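Local coordinates for protein beta-glycosidase (Bacteroides caccae, PDB 6T2R) that hydrolyses glycosidic bonds as a family 16 endo-beta-galactosidase, probably cutting within mucin O-glycan chains, at residues I110-R115 with Q228-D233; Y166-E171 with T216-Q221; N172-G177 with P212-E217. All blocks are in the same frame, centred on the assembly; numbering follows the deposited sequence.

Contact 1 (I110-R115 with Q228-D233); sequences IEVRAR and QYLLID
I110 and V112 on one strand meet L230 and I232 on another in a buried, wholly apolar contact near the centre of the chain. The strands run almost parallel, at 14°, but the axes of the two segments approach only to 10.4 Å, and the CA atoms of the nearest pair, I110 and L230, are 9.0 Å apart. Such spacing means stacked layers rather than hydrogen-bonded neighbours. The alternation of side chains agrees: I110, V112, L230 and I232 face the opposing strand, whereas E111 and Y229 point away.

This is face-to-face packing in the beta-sandwich (jelly-roll) fold of glycoside hydrolase family 16. In one layer 108-116 pairs with 187-195 and 251-263; in the other, 228-233 lies between 92-98 and 125-130.

V112 contributes both of its branches. With chi1 at 179°, CG1 is anti to the backbone N and meets I232 tip to tip, V112 CG1 to I232 CD1 being 4.1 Å. The extended I232 chain, chi2 172°, carries CD1 out to that point. The other branch approaches the neighbouring leucine more loosely, V112 CG2 lying 4.5 Å from L230 CD2. The same leucine methyl also receives I110, whose CG2 is 4.4 Å from L230 CD2. V255 and V258 of strand 251-263 add to the apolar filling, touching V112 and L230 respectively.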
loop_
_atom_site.group_PDB
_atom_site.type_symbol
_atom_site.label_atom_id
_atom_site.label_comp_id
_atom_site.label_asym_id
_atom_site.label_seq_id
_atom_site.Cartn_x
_atom_site.Cartn_y
_atom_site.Cartn_z
ATOM N N ILE A 110 1.092 6.099 8.523
ATOM C CA ILE A 110 0.536 6.273 7.158
ATOM C C ILE A 110 -0.856 5.679 7.174
ATOM O O ILE A 110 -0.977 4.489 7.579
ATOM C CB ILE A 110 1.455 5.620 6.122
ATOM C CG1 ILE A 110 2.875 6.163 6.253
ATOM C CG2 ILE A 110 0.911 5.871 4.745
ATOM C CD1 ILE A 110 3.865 5.572 5.277
ATOM N N GLU A 111 -1.856 6.451 6.762
ATOM C CA GLU A 111 -3.252 5.950 6.724
ATOM C C GLU A 111 -3.843 6.296 5.369
ATOM O O GLU A 111 -3.540 7.402 4.815
ATOM C CB GLU A 111 -4.182 6.540 7.783
ATOM C CG GLU A 111 -3.794 6.226 9.204
ATOM C CD GLU A 111 -4.678 6.936 10.229
ATOM O OE1 GLU A 111 -5.212 7.978 9.896
ATOM O OE2 GLU A 111 -4.831 6.429 11.355
ATOM N N VAL A 112 -4.617 5.355 4.849
ATOM C CA VAL A 112 -5.327 5.529 3.555
ATOM C C VAL A 112 -6.772 5.108 3.778
ATOM O O VAL A 112 -7.007 3.959 4.292
ATOM C CB VAL A 112 -4.645 4.723 2.432
ATOM C CG1 VAL A 112 -5.367 4.877 1.100
ATOM C CG2 VAL A 112 -3.185 5.113 2.297
ATOM N N ARG A 113 -7.701 5.952 3.349
ATOM C CA ARG A 113 -9.146 5.648 3.469
ATOM C C ARG A 113 -9.665 5.285 2.074
ATOM O O ARG A 113 -9.521 6.102 1.116
ATOM C CB ARG A 113 -9.878 6.807 4.157
ATOM C CG ARG A 113 -11.381 6.579 4.226
ATOM C CD ARG A 113 -12.105 7.684 4.967
ATOM N NE ARG A 113 -13.417 7.243 5.430
ATOM C CZ ARG A 113 -14.582 7.623 4.896
ATOM N NH1 ARG A 113 -14.623 8.415 3.838
ATOM N NH2 ARG A 113 -15.706 7.149 5.386
ATOM N N ALA A 114 -10.246 4.095 1.946
ATOM C CA ALA A 114 -10.552 3.484 0.642
ATOM C C ALA A 114 -11.789 2.626 0.781
ATOM O O ALA A 114 -11.977 1.982 1.857
ATOM C CB ALA A 114 -9.391 2.635 0.162
ATOM N N ARG A 115 -12.554 2.577 -0.309
ATOM C CA ARG A 115 -13.714 1.679 -0.461
ATOM C C ARG A 115 -13.373 0.686 -1.572
ATOM O O ARG A 115 -12.941 1.133 -2.625
ATOM C CB ARG A 115 -14.971 2.513 -0.717
ATOM C CG ARG A 115 -16.217 1.665 -0.955
ATOM C CD ARG A 115 -17.538 2.389 -0.698
ATOM N NE ARG A 115 -17.639 3.491 -1.619
ATOM C CZ ARG A 115 -18.371 4.590 -1.453
ATOM N NH1 ARG A 115 -19.090 4.783 -0.369
ATOM N NH2 ARG A 115 -18.330 5.538 -2.362
ATOM N N GLN A 228 10.404 5.617 3.051
ATOM C CA GLN A 228 9.483 4.763 2.272
ATOM C C GLN A 228 8.899 5.587 1.127
ATOM O O GLN A 228 8.758 6.825 1.294
ATOM C CB GLN A 228 8.392 4.244 3.223
ATOM C CG GLN A 228 8.957 3.534 4.459
ATOM C CD GLN A 228 9.395 2.123 4.143
ATOM O OE1 GLN A 228 8.722 1.422 3.390
ATOM N NE2 GLN A 228 10.549 1.712 4.681
ATOM N N TYR A 229 8.536 4.930 0.024
ATOM C CA TYR A 229 7.523 5.467 -0.918
ATOM C C TYR A 229 6.271 4.588 -0.842
ATOM O O TYR A 229 6.359 3.384 -0.471
ATOM C CB TYR A 229 8.102 5.638 -2.319
ATOM C CG TYR A 229 8.265 4.408 -3.185
ATOM C CD1 TYR A 229 7.289 4.058 -4.097
ATOM C CD2 TYR A 229 9.431 3.654 -3.165
ATOM C CE1 TYR A 229 7.442 2.970 -4.944
ATOM C CE2 TYR A 229 9.599 2.565 -4.004
ATOM C CZ TYR A 229 8.613 2.239 -4.912
ATOM O OH TYR A 229 8.765 1.200 -5.771
ATOM N N LEU A 230 5.133 5.192 -1.191
ATOM C CA LEU A 230 3.779 4.617 -1.025
ATOM C C LEU A 230 3.253 4.234 -2.400
ATOM O O LEU A 230 3.457 5.009 -3.337
ATOM C CB LEU A 230 2.881 5.693 -0.421
ATOM C CG LEU A 230 1.427 5.287 -0.265
ATOM C CD1 LEU A 230 1.266 4.006 0.561
ATOM C CD2 LEU A 230 0.654 6.428 0.373
ATOM N N LEU A 231 2.711 3.041 -2.497
ATOM C CA LEU A 231 2.054 2.468 -3.691
ATOM C C LEU A 231 0.598 2.208 -3.298
ATOM O O LEU A 231 0.351 1.608 -2.192
ATOM C CB LEU A 231 2.731 1.145 -4.097
ATOM C CG LEU A 231 4.237 1.201 -4.393
ATOM C CD1 LEU A 231 5.062 1.019 -3.111
ATOM C CD2 LEU A 231 4.630 0.121 -5.384
ATOM N N ILE A 232 -0.304 2.570 -4.191
ATOM C CA ILE A 232 -1.765 2.291 -4.125
ATOM C C ILE A 232 -2.169 1.811 -5.513
ATOM O O ILE A 232 -1.943 2.583 -6.472
ATOM C CB ILE A 232 -2.587 3.525 -3.713
ATOM C CG1 ILE A 232 -2.092 4.111 -2.390
ATOM C CG2 ILE A 232 -4.054 3.117 -3.654
ATOM C CD1 ILE A 232 -2.697 5.433 -1.995
ATOM N N ASP A 233 -2.640 0.574 -5.655
ATOM C CA ASP A 233 -2.802 0.063 -7.033
ATOM C C ASP A 233 -3.746 -1.120 -7.039
ATOM O O ASP A 233 -3.677 -1.958 -6.124
ATOM C CB ASP A 233 -1.440 -0.292 -7.657
ATOM C CG ASP A 233 -0.759 -1.479 -6.987
ATOM O OD1 ASP A 233 -0.234 -1.308 -5.864
ATOM O OD2 ASP A 233 -0.827 -2.576 -7.567
#

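Contact 2 (Y166-E171 with T216-Q221); sequences YTLGIE and TEQEGQ
L168 and I170 pack on Q218 where two surface loops meet, one leaving the short helix 163-167 and the other following strand 206-212. A tight turn shapes the first loop: I170 is the centre of an inverse gamma turn, and G169, the first residue beyond the helix to leave helical geometry, has a positive phi of 82°.

Van der Waals packing makes up the contact itself, which buries 108 Å² over both sides. L168 places CD1 against the aliphatic part of the glutamine, 3.9 Å from Q218 CB and 4.0 Å from Q218 CG, the two side chains meeting at a slant. The glutamine chain bends at chi2 (97°), which carries its amide across the end of the isoleucine instead of straight on. I170 meets it at about a right angle, with I170 CD1 4.2 Å from Q218 OE1. I170, T216 and Q221 also touch Y164 of helix 163-167. L168 and Q218 also touch crystal neighbours, so their exact side-chain positions deserve some caution.

Polar interactions within the two segments stay inside each loop. On the first, the gamma turn is closed by a weak bond from E171 N to G169 O at 3.2 Å. On the second loop the threonine hydroxyl reaches two residues ahead, as in an ST turn: Q218 N donates to T216 OG1 over 3.3 Å, a weak bond but nearly straight, at 167° on the hydrogen.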
loop_
_atom_site.group_PDB
_atom_site.type_symbol
_atom_site.label_atom_id
_atom_site.label_comp_id
_atom_site.label_asym_id
_atom_site.label_seq_id
_atom_site.Cartn_x
_atom_site.Cartn_y
_atom_site.Cartn_z
ATOM N N TYR A 166 11.406 -13.900 3.951
ATOM C CA TYR A 166 11.347 -14.468 2.585
ATOM C C TYR A 166 12.628 -15.268 2.289
ATOM O O TYR A 166 12.554 -16.469 2.078
ATOM C CB TYR A 166 11.106 -13.366 1.553
ATOM C CG TYR A 166 10.940 -13.871 0.147
ATOM C CD1 TYR A 166 9.712 -14.305 -0.336
ATOM C CD2 TYR A 166 12.026 -13.896 -0.720
ATOM C CE1 TYR A 166 9.576 -14.755 -1.644
ATOM C CE2 TYR A 166 11.908 -14.352 -2.020
ATOM C CZ TYR A 166 10.679 -14.791 -2.476
ATOM O OH TYR A 166 10.587 -15.197 -3.766
ATOM N N THR A 167 13.794 -14.647 2.226
ATOM C CA THR A 167 15.038 -15.377 1.863
ATOM C C THR A 167 15.387 -16.455 2.915
ATOM O O THR A 167 15.695 -17.586 2.504
ATOM C CB THR A 167 16.188 -14.413 1.582
ATOM O OG1 THR A 167 15.719 -13.392 0.700
ATOM C CG2 THR A 167 17.363 -15.124 0.956
ATOM N N LEU A 168 15.342 -16.164 4.218
ATOM C CA LEU A 168 15.662 -17.181 5.254
ATOM C C LEU A 168 14.447 -18.041 5.609
ATOM O O LEU A 168 14.643 -19.059 6.284
ATOM C CB LEU A 168 16.177 -16.477 6.492
ATOM C CG LEU A 168 17.389 -15.585 6.249
ATOM C CD1 LEU A 168 17.892 -14.995 7.565
ATOM C CD2 LEU A 168 18.494 -16.379 5.557
ATOM N N GLY A 169 13.238 -17.639 5.215
ATOM C CA GLY A 169 12.036 -18.470 5.401
ATOM C C GLY A 169 11.441 -18.354 6.801
ATOM O O GLY A 169 10.541 -19.096 7.104
ATOM N N ILE A 170 11.845 -17.388 7.615
ATOM C CA ILE A 170 11.338 -17.315 9.005
ATOM C C ILE A 170 10.117 -16.378 9.060
ATOM O O ILE A 170 10.274 -15.194 9.432
ATOM C CB ILE A 170 12.501 -16.932 9.936
ATOM C CG1 ILE A 170 13.721 -17.833 9.719
ATOM C CG2 ILE A 170 12.038 -17.013 11.365
ATOM C CD1 ILE A 170 15.056 -17.205 10.083
ATOM N N GLU A 171 8.941 -16.902 8.717
ATOM C CA GLU A 171 7.664 -16.152 8.515
ATOM C C GLU A 171 6.848 -16.024 9.810
ATOM O O GLU A 171 5.987 -15.141 9.859
ATOM C CB GLU A 171 6.712 -16.894 7.571
ATOM C CG GLU A 171 7.290 -17.191 6.225
ATOM C CD GLU A 171 6.278 -17.849 5.304
ATOM O OE1 GLU A 171 5.476 -18.672 5.806
ATOM O OE2 GLU A 171 6.285 -17.532 4.094
ATOM N N THR A 216 18.044 -11.467 17.432
ATOM C CA THR A 216 18.169 -12.624 16.539
ATOM C C THR A 216 19.620 -12.715 16.092
ATOM O O THR A 216 20.227 -11.672 15.833
ATOM C CB THR A 216 17.244 -12.517 15.329
ATOM O OG1 THR A 216 17.409 -13.718 14.578
ATOM C CG2 THR A 216 17.539 -11.318 14.463
ATOM N N GLU A 217 20.128 -13.946 16.079
ATOM C CA GLU A 217 21.430 -14.384 15.518
ATOM C C GLU A 217 21.546 -13.861 14.069
ATOM O O GLU A 217 22.662 -13.504 13.682
ATOM C CB GLU A 217 21.553 -15.909 15.711
ATOM C CG GLU A 217 20.340 -16.738 15.243
ATOM C CD GLU A 217 19.100 -16.913 16.133
ATOM O OE1 GLU A 217 19.051 -16.355 17.247
ATOM O OE2 GLU A 217 18.146 -17.590 15.689
ATOM N N GLN A 218 20.451 -13.744 13.297
ATOM C CA GLN A 218 20.564 -13.390 11.858
ATOM C C GLN A 218 20.335 -11.903 11.644
ATOM O O GLN A 218 20.174 -11.160 12.617
ATOM C CB GLN A 218 19.601 -14.194 10.992
ATOM C CG GLN A 218 20.016 -15.650 10.889
ATOM C CD GLN A 218 19.219 -16.400 11.911
ATOM O OE1 GLN A 218 18.232 -15.886 12.432
ATOM N NE2 GLN A 218 19.639 -17.611 12.197
ATOM N N GLU A 219 20.351 -11.513 10.375
ATOM C CA GLU A 219 20.258 -10.118 9.913
ATOM C C GLU A 219 19.001 -9.908 9.066
ATOM O O GLU A 219 18.381 -10.899 8.624
ATOM C CB GLU A 219 21.435 -9.824 8.998
ATOM C CG GLU A 219 22.673 -10.603 9.355
ATOM C CD GLU A 219 23.798 -10.285 8.396
ATOM O OE1 GLU A 219 24.577 -9.383 8.705
ATOM O OE2 GLU A 219 23.845 -10.919 7.334
ATOM N N GLY A 220 18.735 -8.650 8.750
ATOM C CA GLY A 220 17.607 -8.245 7.898
ATOM C C GLY A 220 16.251 -8.452 8.557
ATOM O O GLY A 220 15.246 -8.382 7.842
ATOM N N GLN A 221 16.181 -8.653 9.871
ATOM C CA GLN A 221 14.874 -8.967 10.504
ATOM C C GLN A 221 14.031 -7.684 10.611
ATOM O O GLN A 221 12.811 -7.829 10.697
ATOM C CB GLN A 221 15.057 -9.702 11.840
ATOM C CG GLN A 221 13.743 -10.205 12.398
ATOM C CD GLN A 221 13.048 -9.142 13.237
ATOM O OE1 GLN A 221 13.702 -8.260 13.803
ATOM N NE2 GLN A 221 11.724 -9.218 13.320
#

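Contact 3 (N172-G177 with P212-E217); sequences NNPKHG and PRIETE
P212 and I214 meet different edges of the P174 ring in a small apolar contact at the protein surface, 151 Å² in all. P212, at the end of strand 206-212, comes first. Its ring slides past that of P174 in the opposite direction, with P212 CG 3.6 Å from P174 CG and equally close to P174 CB, while P212 CD follows at 3.7 Å from P174 CG. The peptide bond before P174 is cis, an arrangement that bends the chain sharply between N173 and the ring.

R213 turns away, and its guanidinium NE bonds to P196 O outside the contact. I214 then faces P174 again. Its CG1 sits between the backbone N and the carbonyl carbon (chi1 64°), and the extended remainder brings the methyl tip to tip with the proline, I214 CD1 lying 3.9 Å from P174 CD. The same methyl is 3.9 Å from N173 O, a carbonyl that accepts a hydrogen bond from Y164 OH.

Neither proline ring carries a polar hydrogen, and I214 presents its CD1 methyl. The direct contact between 172-177 and 212-217 therefore rests on shape and van der Waals contact.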
loop_
_atom_site.group_PDB
_atom_site.type_symbol
_atom_site.label_atom_id
_atom_site.label_comp_id
_atom_site.label_asym_id
_atom_site.label_seq_id
_atom_site.Cartn_x
_atom_site.Cartn_y
_atom_site.Cartn_z
ATOM N N ASN A 172 7.028 -16.950 10.748
ATOM C CA ASN A 172 6.125 -17.155 11.907
ATOM C C ASN A 172 6.786 -16.843 13.258
ATOM O O ASN A 172 6.062 -16.963 14.256
ATOM C CB ASN A 172 5.606 -18.592 11.917
ATOM C CG ASN A 172 4.856 -18.915 10.645
ATOM O OD1 ASN A 172 3.896 -18.232 10.309
ATOM N ND2 ASN A 172 5.261 -19.969 9.961
ATOM N N ASN A 173 8.078 -16.488 13.336
ATOM C CA ASN A 173 8.744 -16.177 14.627
ATOM C C ASN A 173 9.621 -14.940 14.462
ATOM O O ASN A 173 10.841 -15.047 14.308
ATOM C CB ASN A 173 9.587 -17.359 15.107
ATOM C CG ASN A 173 8.824 -18.659 15.024
ATOM O OD1 ASN A 173 8.702 -19.243 13.945
ATOM N ND2 ASN A 173 8.270 -19.085 16.138
ATOM N N PRO A 174 9.065 -13.714 14.505
ATOM C CA PRO A 174 7.653 -13.490 14.821
ATOM C C PRO A 174 6.718 -13.546 13.617
ATOM O O PRO A 174 7.204 -13.493 12.494
ATOM C CB PRO A 174 7.660 -12.070 15.383
ATOM C CG PRO A 174 8.832 -11.396 14.677
ATOM C CD PRO A 174 9.827 -12.479 14.327
ATOM N N LYS A 175 5.414 -13.638 13.883
ATOM C CA LYS A 175 4.347 -13.749 12.845
ATOM C C LYS A 175 4.458 -12.525 11.917
ATOM O O LYS A 175 4.393 -11.404 12.408
ATOM C CB LYS A 175 2.978 -13.837 13.532
ATOM C CG LYS A 175 1.947 -14.723 12.850
ATOM C CD LYS A 175 0.682 -14.944 13.671
ATOM C CE LYS A 175 -0.223 -13.731 13.668
ATOM N NZ LYS A 175 -1.389 -13.950 14.552
ATOM N N HIS A 176 4.647 -12.722 10.623
ATOM C CA HIS A 176 4.936 -11.623 9.677
ATOM C C HIS A 176 3.654 -11.018 9.093
ATOM O O HIS A 176 3.769 -9.978 8.386
ATOM C CB HIS A 176 5.874 -12.120 8.579
ATOM C CG HIS A 176 5.197 -12.903 7.509
ATOM N ND1 HIS A 176 5.292 -12.556 6.189
ATOM C CD2 HIS A 176 4.435 -14.014 7.559
ATOM C CE1 HIS A 176 4.607 -13.425 5.479
ATOM N NE2 HIS A 176 4.075 -14.321 6.287
ATOM N N GLY A 177 2.497 -11.606 9.375
ATOM C CA GLY A 177 1.218 -11.144 8.808
ATOM C C GLY A 177 0.004 -11.559 9.620
ATOM O O GLY A 177 0.110 -12.437 10.454
ATOM N N PRO A 212 7.437 -7.060 15.617
ATOM C CA PRO A 212 8.538 -6.628 16.466
ATOM C C PRO A 212 9.922 -6.777 15.823
ATOM O O PRO A 212 10.135 -7.709 15.074
ATOM C CB PRO A 212 8.398 -7.555 17.679
ATOM C CG PRO A 212 7.923 -8.862 17.078
ATOM C CD PRO A 212 7.017 -8.452 15.926
ATOM N N ARG A 213 10.823 -5.845 16.178
ATOM C CA ARG A 213 12.284 -6.007 16.077
ATOM C C ARG A 213 12.740 -6.897 17.230
ATOM O O ARG A 213 12.688 -6.434 18.415
ATOM C CB ARG A 213 13.010 -4.662 16.120
ATOM C CG ARG A 213 14.509 -4.787 15.852
ATOM C CD ARG A 213 15.325 -3.542 16.145
ATOM N NE ARG A 213 14.989 -2.354 15.356
ATOM C CZ ARG A 213 15.495 -1.986 14.141
ATOM N NH1 ARG A 213 16.384 -2.733 13.485
ATOM N NH2 ARG A 213 15.075 -0.851 13.566
ATOM N N ILE A 214 13.220 -8.099 16.909
ATOM C CA ILE A 214 13.641 -9.094 17.930
ATOM C C ILE A 214 15.175 -9.184 17.967
ATOM O O ILE A 214 15.851 -8.873 16.988
ATOM C CB ILE A 214 12.954 -10.455 17.704
ATOM C CG1 ILE A 214 13.342 -11.117 16.379
ATOM C CG2 ILE A 214 11.452 -10.288 17.830
ATOM C CD1 ILE A 214 13.147 -12.626 16.338
ATOM N N GLU A 215 15.722 -9.545 19.107
ATOM C CA GLU A 215 17.122 -10.014 19.151
ATOM C C GLU A 215 17.160 -11.358 18.408
ATOM O O GLU A 215 16.301 -12.218 18.657
ATOM C CB GLU A 215 17.593 -10.077 20.594
ATOM C CG GLU A 215 17.015 -11.272 21.315
ATOM C CD GLU A 215 17.035 -11.098 22.816
ATOM O OE1 GLU A 215 16.399 -11.910 23.495
ATOM O OE2 GLU A 215 17.694 -10.134 23.289
ATOM N N THR A 216 18.044 -11.467 17.432
ATOM C CA THR A 216 18.169 -12.624 16.539
ATOM C C THR A 216 19.620 -12.715 16.092
ATOM O O THR A 216 20.227 -11.672 15.833
ATOM C CB THR A 216 17.244 -12.517 15.329
ATOM O OG1 THR A 216 17.409 -13.718 14.578
ATOM C CG2 THR A 216 17.539 -11.318 14.463
ATOM N N GLU A 217 20.128 -13.946 16.079
ATOM C CA GLU A 217 21.430 -14.384 15.518
ATOM C C GLU A 217 21.546 -13.861 14.069
ATOM O O GLU A 217 22.662 -13.504 13.682
ATOM C CB GLU A 217 21.553 -15.909 15.711
ATOM C CG GLU A 217 20.340 -16.738 15.243
ATOM C CD GLU A 217 19.100 -16.913 16.133
ATOM O OE1 GLU A 217 19.051 -16.355 17.247
ATOM O OE2 GLU A 217 18.146 -17.590 15.689
#

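Overall arrangement
Contacts 2 and 3 are one continuous patch, with centres 8 Å apart and T216 and E217 in common. Q221 of contact 2 reaches back into contact 3 through Q221 NE2 to P212 O, 2.8 Å, and the adjoining segments are tied by H176 N to E171 O at 2.9 Å; both are probable hydrogen bonds. Contact 1 is separate: its centre is 26 Å from that of contact 2 and 24 Å from that of contact 3, and nearest atoms stay about 10 Å off contact 3. Contact 1 lies in the sandwich core and includes 228-233, a strand of the sheet that, as in other family 16 enzymes, probably lines the substrate cleft on its other face, while the other two join peripheral loops.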